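Local coordinates for protein NADH oxidoreductase (Mesorhizobium loti, PDB 3PI7) that probably binds NADPH and acts as an oxidoreductase on NAD(P)H, perhaps as a quinone reductase, through a GroES-like and a Rossmann-fold domain, at residues V66-G71 against Q75-G80; E227-E232 against F250-K255; R235-A240 against P244-I249. All blocks are in the same frame, centred on the assembly; numbering follows the deposited sequence. Where two conformers were deposited one is given.

Interaction 1. Residues V66-G71 against Q75-G80; sequences VAFIKG and QPRVKG. With PO4 (phosphate ion), chain E.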
ATOM      1  N   VAL A  66      18.031   5.773 -17.472  1.00 12.66           N
ATOM      2  CA  VAL A  66      17.653   4.725 -18.434  1.00 13.63           C
ATOM      3  C   VAL A  66      16.129   4.734 -18.594  1.00 15.61           C
ATOM      4  O   VAL A  66      15.635   4.846 -19.710  1.00 15.11           O
ATOM      5  CB  VAL A  66      18.200   3.357 -17.999  1.00 18.04           C
ATOM      6  CG1 VAL A  66      17.704   2.252 -18.943  1.00 18.42           C
ATOM      7  CG2 VAL A  66      19.728   3.391 -17.963  1.00 17.57           C
ATOM      8  N   ALA A  67      15.387   4.760 -17.477  1.00 13.90           N
ATOM      9  CA  ALA A  67      13.924   4.789 -17.537  1.00 13.42           C
ATOM     10  C   ALA A  67      13.454   6.056 -18.231  1.00 15.27           C
ATOM     11  O   ALA A  67      12.532   6.027 -19.052  1.00 14.70           O
ATOM     12  CB  ALA A  67      13.354   4.737 -16.109  1.00 14.27           C
ATOM     13  N   PHE A  68      14.097   7.198 -17.899  1.00 12.37           N
ATOM     14  CA  PHE A  68      13.686   8.465 -18.470  1.00 10.81           C
ATOM     15  C   PHE A  68      13.865   8.522 -19.983  1.00 12.23           C
ATOM     16  O   PHE A  68      12.947   8.988 -20.663  1.00 12.74           O
ATOM     17  CB  PHE A  68      14.429   9.617 -17.781  1.00 11.51           C
ATOM     18  CG  PHE A  68      14.150  10.949 -18.421  1.00 12.01           C
ATOM     19  CD1 PHE A  68      12.928  11.579 -18.240  1.00 13.84           C
ATOM     20  CD2 PHE A  68      15.113  11.572 -19.218  1.00 10.79           C
ATOM     21  CE1 PHE A  68      12.680  12.836 -18.808  1.00 14.70           C
ATOM     22  CE2 PHE A  68      14.855  12.815 -19.804  1.00 13.50           C
ATOM     23  CZ  PHE A  68      13.632  13.427 -19.614  1.00 13.29           C
ATOM     24  N   ILE A  69      15.025   8.104 -20.519  1.00 11.00           N
ATOM     25  CA  ILE A  69      15.269   8.220 -21.975  1.00 11.66           C
ATOM     26  C   ILE A  69      14.309   7.280 -22.762  1.00 15.23           C
ATOM     27  O   ILE A  69      13.901   7.583 -23.896  1.00 14.82           O
ATOM     28  CB  ILE A  69      16.764   8.008 -22.344  1.00 14.44           C
ATOM     29  CG1 ILE A  69      17.230   6.548 -22.121  1.00 14.16           C
ATOM     30  CG2 ILE A  69      17.635   8.988 -21.539  1.00 13.95           C
ATOM     31  CD1 ILE A  69      18.640   6.224 -22.567  1.00 17.05           C
ATOM     32  N   LYS A  70      13.884   6.205 -22.096  1.00 13.29           N
ATOM     33  CA  LYS A  70      12.957   5.236 -22.664  1.00 14.55           C
ATOM     34  C   LYS A  70      11.518   5.723 -22.588  1.00 19.54           C
ATOM     35  O   LYS A  70      10.645   5.047 -23.107  1.00 17.93           O
ATOM     36  CB  LYS A  70      13.102   3.899 -21.935  1.00 15.78           C
ATOM     37  CG  LYS A  70      14.394   3.174 -22.321  1.00 17.44           C
ATOM     38  CD  LYS A  70      14.627   1.957 -21.424  1.00 24.31           C
ATOM     39  CE  LYS A  70      15.040   0.776 -22.259  1.00 39.47           C
ATOM     40  NZ  LYS A  70      13.873  -0.066 -22.634  1.00 41.46           N
ATOM     41  N   GLY A  71      11.281   6.880 -21.960  1.00 16.83           N
ATOM     42  CA  GLY A  71       9.937   7.442 -21.766  1.00 15.99           C
ATOM     43  C   GLY A  71       9.119   6.672 -20.730  1.00 18.61           C
ATOM     44  O   GLY A  71       7.888   6.683 -20.760  1.00 19.58           O
ATOM     45  N   GLN A  75       8.667  11.526 -15.400  1.00 16.40           N
ATOM     46  CA  GLN A  75       8.919  12.862 -15.928  1.00 15.24           C
ATOM     47  C   GLN A  75       8.947  12.746 -17.439  1.00 14.84           C
ATOM     48  O   GLN A  75       9.553  11.806 -17.935  1.00 13.05           O
ATOM     49  CB  GLN A  75      10.270  13.353 -15.379  1.00 16.70           C
ATOM     50  CG  GLN A  75      10.637  14.771 -15.748  1.00 25.66           C
ATOM     51  CD  GLN A  75      11.987  15.108 -15.175  1.00 31.38           C
ATOM     52  OE1 GLN A  75      12.337  14.693 -14.069  1.00 27.24           O
ATOM     53  NE2 GLN A  75      12.767  15.872 -15.911  1.00 17.98           N
ATOM     54  N   PRO A  76       8.240  13.597 -18.204  1.00 13.43           N
ATOM     55  CA  PRO A  76       8.243  13.412 -19.650  1.00 12.91           C
ATOM     56  C   PRO A  76       9.529  13.923 -20.313  1.00 15.64           C
ATOM     57  O   PRO A  76      10.192  14.836 -19.829  1.00 14.20           O
ATOM     58  CB  PRO A  76       7.030  14.226 -20.103  1.00 15.20           C
ATOM     59  CG  PRO A  76       6.964  15.351 -19.118  1.00 19.15           C
ATOM     60  CD  PRO A  76       7.442  14.767 -17.807  1.00 15.70           C
ATOM     61  N   ARG A  77       9.854  13.325 -21.438  1.00 12.70           N
ATOM     62  CA  ARG A  77      10.993  13.727 -22.252  1.00 11.61           C
ATOM     63  C   ARG A  77      10.646  14.970 -23.045  1.00 16.16           C
ATOM     64  O   ARG A  77       9.503  15.115 -23.494  1.00 16.29           O
ATOM     65  CB  ARG A  77      11.291  12.579 -23.251  1.00 11.26           C
ATOM     66  CG  ARG A  77      11.842  11.324 -22.582  1.00 11.31           C
ATOM     67  CD  ARG A  77      11.847  10.137 -23.553  1.00 12.28           C
ATOM     68  NE  ARG A  77      10.523   9.875 -24.139  1.00 14.34           N
ATOM     69  CZ  ARG A  77      10.239   8.820 -24.891  1.00 23.92           C
ATOM     70  NH1 ARG A  77      11.163   7.903 -25.129  1.00 15.59           N
ATOM     71  NH2 ARG A  77       9.032   8.688 -25.436  1.00 15.76           N
ATOM     72  N   VAL A  78      11.629  15.836 -23.271  1.00 12.28           N
ATOM     73  CA  VAL A  78      11.465  16.945 -24.198  1.00 12.25           C
ATOM     74  C   VAL A  78      12.400  16.585 -25.363  1.00 15.07           C
ATOM     75  O   VAL A  78      13.616  16.603 -25.193  1.00 14.38           O
ATOM     76  CB  VAL A  78      11.741  18.353 -23.595  1.00 16.02           C
ATOM     77  CG1 VAL A  78      11.587  19.441 -24.669  1.00 16.49           C
ATOM     78  CG2 VAL A  78      10.794  18.628 -22.439  1.00 14.41           C
ATOM     79  N   LYS A  79      11.833  16.159 -26.493  1.00 14.99           N
ATOM     80  CA  LYS A  79      12.627  15.778 -27.656  1.00 14.47           C
ATOM     81  C   LYS A  79      13.643  16.862 -27.994  1.00 16.87           C
ATOM     82  O   LYS A  79      13.315  18.046 -28.027  1.00 17.40           O
ATOM     83  CB  LYS A  79      11.715  15.502 -28.871  1.00 17.35           C
ATOM     84  CG  LYS A  79      12.472  15.200 -30.153  1.00 23.65           C
ATOM     85  CD  LYS A  79      11.555  14.555 -31.217  1.00 32.28           C
ATOM     86  CE  LYS A  79      12.293  14.347 -32.522  1.00 45.12           C
ATOM     87  NZ  LYS A  79      13.298  13.246 -32.452  1.00 56.06           N
ATOM     88  N   GLY A  80      14.866  16.429 -28.245  1.00 14.14           N
ATOM     89  CA  GLY A  80      15.952  17.305 -28.650  1.00 13.01           C
ATOM     90  C   GLY A  80      16.750  17.894 -27.511  1.00 14.25           C
ATOM     91  O   GLY A  80      17.705  18.640 -27.764  1.00 15.70           O
TER
HETATM   92  P   PO4 E 352       7.512   6.871 -28.164  1.00 43.43           P
HETATM   93  O1  PO4 E 352       6.291   5.847 -27.933  1.00 47.25           O
HETATM   94  O2  PO4 E 352       7.992   6.806 -29.677  1.00 50.67           O
HETATM   95  O3  PO4 E 352       8.708   6.399 -27.274  1.00 42.40           O
HETATM   96  O4  PO4 E 352       6.956   8.327 -27.810  1.00 49.50           O
HETATM   97  O   HOH W   1      10.345   9.357 -19.125  1.00 14.55           O

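Interaction 2. Residues E227-E232 against F250-K255; sequences EVMKAE and FNAMPK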
ATOM      1  N   GLU A 227      12.244 -18.936   5.495  1.00 15.39           N
ATOM      2  CA  GLU A 227      13.119 -19.235   6.639  1.00 13.73           C
ATOM      3  C   GLU A 227      13.793 -17.965   7.115  1.00 16.42           C
ATOM      4  O   GLU A 227      13.831 -17.697   8.313  1.00 16.77           O
ATOM      5  CB  GLU A 227      14.162 -20.291   6.265  1.00 14.97           C
ATOM      6  CG  GLU A 227      13.597 -21.702   6.137  1.00 20.03           C
ATOM      7  CD  GLU A 227      14.597 -22.710   5.608  1.00 34.70           C
ATOM      8  OE1 GLU A 227      15.815 -22.448   5.705  1.00 30.92           O
ATOM      9  OE2 GLU A 227      14.166 -23.796   5.158  1.00 34.37           O
ATOM     10  N   VAL A 228      14.251 -17.143   6.178  1.00 13.69           N
ATOM     11  CA  VAL A 228      14.931 -15.885   6.541  1.00 12.59           C
ATOM     12  C   VAL A 228      13.921 -14.894   7.160  1.00 15.81           C
ATOM     13  O   VAL A 228      14.249 -14.209   8.129  1.00 15.61           O
ATOM     14  CB  VAL A 228      15.668 -15.286   5.310  1.00 14.84           C
ATOM     15  CG1 VAL A 228      16.271 -13.919   5.658  1.00 14.87           C
ATOM     16  CG2 VAL A 228      16.768 -16.250   4.843  1.00 15.46           C
HETATM   17  N   MSE A 229      12.716 -14.778   6.577  1.00 13.80           N
HETATM   18  CA  MSE A 229      11.704 -13.883   7.133  1.00 14.10           C
HETATM   19  C   MSE A 229      11.347 -14.280   8.543  1.00 17.93           C
HETATM   20  O   MSE A 229      11.182 -13.409   9.372  1.00 17.69           O
HETATM   21  CB  MSE A 229      10.411 -13.877   6.291  1.00 14.93           C
HETATM   22  CG  MSE A 229      10.611 -13.353   4.916  1.00 18.01           C
HETATM   23 SE   MSE A 229      11.296 -11.589   4.795  0.75 21.63          SE
HETATM   24  CE  MSE A 229      13.161 -12.011   4.368  1.00 19.84           C
ATOM     25  N   LYS A 230      11.249 -15.594   8.824  1.00 17.31           N
ATOM     26  CA  LYS A 230      10.905 -16.054  10.172  1.00 17.29           C
ATOM     27  C   LYS A 230      12.043 -15.714  11.139  1.00 19.26           C
ATOM     28  O   LYS A 230      11.792 -15.261  12.252  1.00 18.53           O
ATOM     29  CB  LYS A 230      10.622 -17.565  10.174  1.00 20.50           C
ATOM     30  CG  LYS A 230      10.142 -18.101  11.530  1.00 29.60           C
ATOM     31  CD  LYS A 230       9.733 -19.576  11.486  1.00 42.81           C
ATOM     32  CE  LYS A 230       9.504 -20.168  12.867  1.00 57.02           C
ATOM     33  NZ  LYS A 230       8.247 -19.685  13.510  1.00 64.60           N
ATOM     34  N   ALA A 231      13.290 -15.928  10.698  1.00 15.71           N
ATOM     35  CA  ALA A 231      14.472 -15.730  11.536  1.00 15.07           C
ATOM     36  C   ALA A 231      14.749 -14.245  11.831  1.00 17.39           C
ATOM     37  O   ALA A 231      15.125 -13.882  12.958  1.00 16.40           O
ATOM     38  CB  ALA A 231      15.683 -16.367  10.870  1.00 17.07           C
ATOM     39  N   GLU A 232      14.504 -13.379  10.851  1.00 13.46           N
ATOM     40  CA  GLU A 232      14.915 -11.964  10.945  1.00 11.82           C
ATOM     41  C   GLU A 232      13.786 -10.990  11.257  1.00 17.51           C
ATOM     42  O   GLU A 232      14.067  -9.910  11.772  1.00 16.09           O
ATOM     43  CB  GLU A 232      15.595 -11.528   9.640  1.00 12.59           C
ATOM     44  CG  GLU A 232      16.904 -12.260   9.352  1.00 12.23           C
ATOM     45  CD  GLU A 232      18.079 -11.984  10.274  1.00 30.81           C
ATOM     46  OE1 GLU A 232      18.062 -10.949  10.980  1.00 18.97           O
ATOM     47  OE2 GLU A 232      19.036 -12.796  10.269  1.00 19.51           O
ATOM     48  N   PHE A 250       7.053  -9.614  -0.232  1.00 11.49           N
ATOM     49  CA  PHE A 250       6.004  -9.012   0.559  1.00 10.58           C
ATOM     50  C   PHE A 250       5.123 -10.065   1.221  1.00 13.85           C
ATOM     51  O   PHE A 250       4.833  -9.975   2.412  1.00 12.67           O
ATOM     52  CB  PHE A 250       5.165  -8.111  -0.335  1.00 11.28           C
ATOM     53  CG  PHE A 250       4.063  -7.394   0.405  1.00 11.23           C
ATOM     54  CD1 PHE A 250       4.363  -6.469   1.406  1.00 15.69           C
ATOM     55  CD2 PHE A 250       2.726  -7.579   0.047  1.00 13.43           C
ATOM     56  CE1 PHE A 250       3.351  -5.758   2.048  1.00 15.86           C
ATOM     57  CE2 PHE A 250       1.714  -6.855   0.675  1.00 15.33           C
ATOM     58  CZ  PHE A 250       2.035  -5.947   1.671  1.00 14.81           C
ATOM     59  N   ASN A 251       4.718 -11.077   0.455  1.00 12.05           N
ATOM     60  CA  ASN A 251       3.878 -12.151   0.959  1.00 10.95           C
ATOM     61  C   ASN A 251       4.517 -12.889   2.152  1.00 16.37           C
ATOM     62  O   ASN A 251       3.819 -13.269   3.097  1.00 15.95           O
ATOM     63  CB  ASN A 251       3.629 -13.139  -0.177  1.00 10.85           C
ATOM     64  CG  ASN A 251       2.637 -14.225   0.157  1.00 21.72           C
ATOM     65  OD1 ASN A 251       2.983 -15.408   0.244  1.00 29.46           O
ATOM     66  ND2 ASN A 251       1.412 -13.839   0.389  1.00 14.58           N
ATOM     67  N   ALA A 252       5.843 -13.080   2.118  1.00 14.11           N
ATOM     68  CA  ALA A 252       6.565 -13.830   3.149  1.00 13.79           C
ATOM     69  C   ALA A 252       6.909 -12.970   4.363  1.00 16.73           C
ATOM     70  O   ALA A 252       7.288 -13.519   5.409  1.00 16.11           O
ATOM     71  CB  ALA A 252       7.846 -14.424   2.570  1.00 14.36           C
HETATM   72  N   MSE A 253       6.792 -11.642   4.237  1.00 11.75           N
HETATM   73  CA  MSE A 253       7.193 -10.808   5.356  0.50  7.00           C
HETATM   74  C   MSE A 253       6.207 -10.886   6.525  1.00 15.12           C
HETATM   75  O   MSE A 253       5.017 -11.233   6.347  1.00 15.67           O
HETATM   76  CB  MSE A 253       7.398  -9.360   4.910  0.50  6.18           C
HETATM   77  CG  MSE A 253       8.663  -9.173   4.135  0.50  7.41           C
HETATM   78 SE   MSE A 253       8.618  -7.423   3.390  0.38  7.18          SE
HETATM   79  CE  MSE A 253       9.331  -6.411   4.980  0.50  6.07           C
ATOM     80  N   PRO A 254       6.694 -10.567   7.758  1.00 15.73           N
ATOM     81  CA  PRO A 254       5.804 -10.655   8.915  1.00 15.05           C
ATOM     82  C   PRO A 254       4.814  -9.499   8.959  1.00 17.56           C
ATOM     83  O   PRO A 254       4.818  -8.607   8.093  1.00 14.97           O
ATOM     84  CB  PRO A 254       6.766 -10.592  10.105  1.00 17.78           C
ATOM     85  CG  PRO A 254       7.886  -9.770   9.634  1.00 21.70           C
ATOM     86  CD  PRO A 254       8.069 -10.177   8.182  1.00 17.81           C
ATOM     87  N   LYS A 255       3.978  -9.506  10.018  1.00 16.78           N
ATOM     88  CA  LYS A 255       2.975  -8.475  10.227  1.00 15.92           C
ATOM     89  C   LYS A 255       3.621  -7.080  10.320  1.00 16.80           C
ATOM     90  O   LYS A 255       4.760  -6.917  10.781  1.00 14.83           O
ATOM     91  CB  LYS A 255       2.138  -8.768  11.486  1.00 18.40           C
ATOM     92  CG  LYS A 255       2.912  -8.750  12.793  1.00 31.28           C
ATOM     93  CD  LYS A 255       2.088  -9.311  13.952  1.00 42.32           C
ATOM     94  CE  LYS A 255       2.946  -9.551  15.177  1.00 49.34           C
TER

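Interaction 3. Residues R235-A240 against P244-I249; sequences RIFLDA and PLASAI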
ATOM      1  N   ARG A 235      10.592  -5.454   8.845  1.00 11.16           N
ATOM      2  CA  ARG A 235       9.335  -4.772   8.563  1.00 11.65           C
ATOM      3  C   ARG A 235       9.458  -3.866   7.357  1.00 16.83           C
ATOM      4  O   ARG A 235       8.459  -3.633   6.685  1.00 16.60           O
ATOM      5  CB  ARG A 235       8.838  -4.011   9.795  1.00 13.82           C
ATOM      6  CG  ARG A 235       8.112  -4.965  10.778  1.00 20.71           C
ATOM      7  CD  ARG A 235       7.323  -4.236  11.861  1.00 28.35           C
ATOM      8  NE  ARG A 235       8.111  -3.281  12.644  1.00 34.63           N
ATOM      9  CZ  ARG A 235       8.936  -3.604  13.641  1.00 51.63           C
ATOM     10  NH1 ARG A 235       9.113  -4.877  13.981  1.00 38.71           N
ATOM     11  NH2 ARG A 235       9.594  -2.660  14.298  1.00 38.43           N
ATOM     12  N   ILE A 236      10.666  -3.393   7.031  1.00 12.79           N
ATOM     13  CA  ILE A 236      10.791  -2.513   5.879  1.00  9.59           C
ATOM     14  C   ILE A 236      11.309  -3.252   4.718  1.00 12.29           C
ATOM     15  O   ILE A 236      12.322  -3.922   4.830  1.00 12.41           O
ATOM     16  CB  ILE A 236      11.692  -1.275   6.164  1.00 11.57           C
ATOM     17  CG1 ILE A 236      11.152  -0.478   7.374  1.00 12.73           C
ATOM     18  CG2 ILE A 236      11.869  -0.384   4.923  1.00 11.66           C
ATOM     19  CD1 ILE A 236       9.704   0.212   7.121  1.00 14.50           C
ATOM     20  N   PHE A 237      10.629  -3.085   3.567  1.00 10.76           N
ATOM     21  CA  PHE A 237      11.094  -3.679   2.318  1.00  9.73           C
ATOM     22  C   PHE A 237      11.237  -2.552   1.311  1.00 13.57           C
ATOM     23  O   PHE A 237      10.236  -1.947   0.913  1.00 12.68           O
ATOM     24  CB  PHE A 237      10.095  -4.764   1.865  1.00 11.43           C
ATOM     25  CG  PHE A 237      10.226  -5.279   0.451  1.00 12.57           C
ATOM     26  CD1 PHE A 237      11.479  -5.369  -0.170  1.00 14.50           C
ATOM     27  CD2 PHE A 237       9.108  -5.690  -0.259  1.00 12.89           C
ATOM     28  CE1 PHE A 237      11.591  -5.828  -1.484  1.00 14.62           C
ATOM     29  CE2 PHE A 237       9.232  -6.207  -1.559  1.00 14.66           C
ATOM     30  CZ  PHE A 237      10.474  -6.303  -2.147  1.00 12.97           C
ATOM     31  N   LEU A 238      12.488  -2.269   0.906  1.00 12.57           N
ATOM     32  CA  LEU A 238      12.806  -1.224  -0.072  1.00 11.42           C
ATOM     33  C   LEU A 238      12.912  -1.929  -1.398  1.00 12.77           C
ATOM     34  O   LEU A 238      13.807  -2.758  -1.599  1.00 12.92           O
ATOM     35  CB  LEU A 238      14.100  -0.457   0.309  1.00 11.48           C
ATOM     36  CG  LEU A 238      14.116   0.149   1.722  1.00 13.57           C
ATOM     37  CD1 LEU A 238      15.471   0.844   2.007  1.00 14.84           C
ATOM     38  CD2 LEU A 238      12.990   1.149   1.886  1.00 14.36           C
ATOM     39  N   ASP A 239      11.965  -1.650  -2.283  1.00  9.27           N
ATOM     40  CA  ASP A 239      11.882  -2.396  -3.523  1.00 10.10           C
ATOM     41  C   ASP A 239      12.131  -1.564  -4.781  1.00 14.56           C
ATOM     42  O   ASP A 239      11.347  -0.668  -5.099  1.00 14.07           O
ATOM     43  CB  ASP A 239      10.480  -3.019  -3.585  1.00 11.64           C
ATOM     44  CG  ASP A 239      10.181  -3.839  -4.832  1.00 14.48           C
ATOM     45  OD1 ASP A 239      11.129  -4.439  -5.400  1.00 14.25           O
ATOM     46  OD2 ASP A 239       8.998  -3.915  -5.209  1.00 14.69           O
ATOM     47  N   ALA A 240      13.170  -1.934  -5.547  1.00 13.59           N
ATOM     48  CA  ALA A 240      13.502  -1.286  -6.818  1.00 14.49           C
ATOM     49  C   ALA A 240      12.979  -2.092  -8.029  1.00 17.31           C
ATOM     50  O   ALA A 240      13.126  -1.633  -9.177  1.00 18.50           O
ATOM     51  CB  ALA A 240      15.037  -1.167  -6.948  1.00 15.25           C
ATOM     52  N   PRO A 244       6.856 -10.195  -9.762  1.00 15.98           N
ATOM     53  CA  PRO A 244       6.719 -11.434  -8.954  1.00 15.68           C
ATOM     54  C   PRO A 244       7.704 -11.587  -7.805  1.00 18.07           C
ATOM     55  O   PRO A 244       7.326 -12.116  -6.745  1.00 15.99           O
ATOM     56  CB  PRO A 244       6.960 -12.545  -9.983  1.00 18.60           C
ATOM     57  CG  PRO A 244       6.568 -11.941 -11.284  1.00 23.28           C
ATOM     58  CD  PRO A 244       6.962 -10.498 -11.208  1.00 18.30           C
ATOM     59  N   LEU A 245       8.971 -11.149  -7.995  1.00 15.85           N
ATOM     60  CA  LEU A 245       9.954 -11.243  -6.913  1.00 15.11           C
ATOM     61  C   LEU A 245       9.493 -10.439  -5.717  1.00 16.27           C
ATOM     62  O   LEU A 245       9.475 -10.940  -4.593  1.00 15.69           O
ATOM     63  CB  LEU A 245      11.320 -10.721  -7.378  1.00 15.83           C
ATOM     64  CG  LEU A 245      12.407 -10.594  -6.328  1.00 21.01           C
ATOM     65  CD1 LEU A 245      12.710 -11.939  -5.685  1.00 21.15           C
ATOM     66  CD2 LEU A 245      13.633  -9.962  -6.919  1.00 23.06           C
ATOM     67  N   ALA A 246       9.091  -9.192  -5.960  1.00 12.34           N
ATOM     68  CA  ALA A 246       8.665  -8.346  -4.844  1.00 12.70           C
ATOM     69  C   ALA A 246       7.344  -8.849  -4.233  1.00 15.17           C
ATOM     70  O   ALA A 246       7.150  -8.736  -3.017  1.00 13.23           O
ATOM     71  CB  ALA A 246       8.555  -6.915  -5.308  1.00 14.28           C
ATOM     72  N   SER A 247       6.462  -9.412  -5.074  1.00 12.47           N
ATOM     73  CA  SER A 247       5.186  -9.983  -4.633  0.50 12.23           C
ATOM     74  C   SER A 247       5.445 -11.106  -3.627  1.00 16.80           C
ATOM     75  O   SER A 247       4.793 -11.157  -2.578  1.00 14.95           O
ATOM     76  CB  SER A 247       4.404 -10.515  -5.828  0.50 14.21           C
ATOM     77  OG  SER A 247       3.228 -11.169  -5.379  0.70 18.11           O
ATOM     78  N   ALA A 248       6.416 -11.986  -3.936  1.00 14.41           N
ATOM     79  CA  ALA A 248       6.815 -13.117  -3.090  1.00 14.03           C
ATOM     80  C   ALA A 248       7.418 -12.641  -1.795  1.00 15.02           C
ATOM     81  O   ALA A 248       7.089 -13.164  -0.727  1.00 12.79           O
ATOM     82  CB  ALA A 248       7.813 -13.996  -3.834  1.00 15.46           C
ATOM     83  N   ILE A 249       8.311 -11.631  -1.871  1.00 12.37           N
ATOM     84  CA  ILE A 249       8.954 -11.107  -0.667  1.00 11.57           C
ATOM     85  C   ILE A 249       7.890 -10.535   0.271  1.00 13.75           C
ATOM     86  O   ILE A 249       7.834 -10.911   1.415  1.00 12.62           O
ATOM     87  CB  ILE A 249      10.009 -10.050  -1.058  1.00 13.41           C
ATOM     88  CG1 ILE A 249      11.218 -10.744  -1.735  1.00 13.21           C
ATOM     89  CG2 ILE A 249      10.444  -9.226   0.179  1.00 14.79           C
ATOM     90  CD1 ILE A 249      12.162  -9.750  -2.389  1.00 15.83           C
TER

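Interaction 1. Residues V66-G71 against Q75-G80
The Schellman motif that ends helix 63-69 at Gly71 is met by Arg77, whose guanidinium lies flat over Gly71 CA with that atom 3.3 Å above the plane. Positive phi at Gly71 (72°) and two bonds back into the last turn, one of them Gly71 N to Phe68 O at 3.0 Å, mark the motif. Arg77 NH1 donates to Ile69 O at 3.0 Å, with an N-H...O angle of 162°. Ile69 O lies close to the guanidinium plane, whereas the donor stands above the carbonyl plane. Nearer the backbone, Arg77 CG sits over one face of Phe68, 4.2 Å from the ring centroid in a CH-pi contact. The bend at chi3 (-55°) then turns the guanidinium from this ring toward the helix end.

Within the GroES-like domain, the turn after the helix is thereby joined to the loop leading to strand 86-94. Gln75 O and Pro76 O meet the edge of the Phe68 ring, each 3.4 Å from Phe68 CE1, and a water donates to both Phe68 O and Gln75 O. Arg77 NE bonds to Gly20 O, and NH2 to Asp19 O and to a phosphate, probably from the crystallisation liquor, also held by Thr22 OG1 and Lys23 N. A leucine in place of Arg77 would probably leave Ile69 O, Gly20 O and Asp19 O without this donor and take one hydrogen-bond donor from the phosphate.

Interaction 2. Residues E227-E232 against F250-K255
Met229, a selenomethionine, has CG anti to its carbonyl carbon (chi1 -64°), which sets CG beside Ala252, and the bend at chi2 (-58°) brings SE to Met253 CG. The CB starts toward the 250-255 segment, while the end of the chain curls away from it. Two successive methylene carbons lie against one carbonyl oxygen: Met229 CB is 3.3 Å and Met229 CG 3.4 Å from Ala252 O. Met229 CG also packs 3.8 Å from Ala252 CB, so this alanine is touched at both its backbone oxygen and its methyl group.

Met253, likewise a selenomethionine, is the first residue to leave helical angles at the end of helix 243-252. Its CB points away, yet CG still passes 3.6 Å from Met229 SE, and the two side chains cross obliquely. Met253 has two conformers, so its contact with Met229 SE is less certain than those of Ala252. No hydrogen bond spans the segments, and their 158 Å² of buried surface comes from packing. The CA atoms of Met229 and Met253 stand 5.7 Å apart, evidence that the backbones approach closely here.

Helix 221-232 thus packs by its last turns against the end of helix 243-252, with Asn251 OD1 bonded to Arg226 as a polar link between the helices. Both helices are beside the parallel Rossmann sheet, where Met229 touches Val169 of strand 167-170 and Ile193 of strand 191-196.

Interaction 3. Residues R235-A240 against P244-I249
Phe237 is covered on one face by Ile249, whose CG2 stands 3.6 Å from the ring centroid and only 8° off the normal, a CH-pi contact over the ring centre. On the opposite face Asp239 CB, two residues along the strand, is offset toward the rim. Ala246 CA is at the edge, near the ring plane, and Ala246 CB packs 3.7 Å from Phe237 CZ. With CG anti to the backbone N (chi1 167°), the ring points from the strand toward the helix.

Strand 236-239 and helix 243-252 are the first two elements of a beta-alpha-beta crossover that continues into strand 258-261 in the Rossmann domain. The short strand and helix axes are antiparallel at 179° and 10.3 Å apart, as expected where a helix runs back across its sheet.

Tight packing continues at Asp239, whose OD2 lies 3.0 Å from Ala246 CB, an approach without a hydrogen bond. The buried carboxylate is satisfied elsewhere: OD1 bonds with Thr171 OG1 and takes the backbone N-H groups of Val241 and Thr242, while OD2 accepts from Trp259 NE1. The Trp259 ring, from strand 258-261, also stacks with Phe237.

How the interactions relate
All three contacts are largely buried, but they divide between two domains. Interactions 2 and 3 share helix 243-252 and have centres about 11 Å apart; Met253 appears to join them, its SE lying 3.4 Å from Phe237 CB in one of its two conformers. Interaction 3 fixes the helix to its own strand, while interaction 2 sets the end of that helix against helix 221-232. Neither has a hydrogen bond across its segments, and both rest mainly on apolar packing. Interaction 1, in the GroES-like part, mixes an aromatic packing contact with polar bonds of a guanidinium, a water and a phosphate. Its nearest atoms are about 9 Å from interaction 3 and about 22 Å from interaction 2.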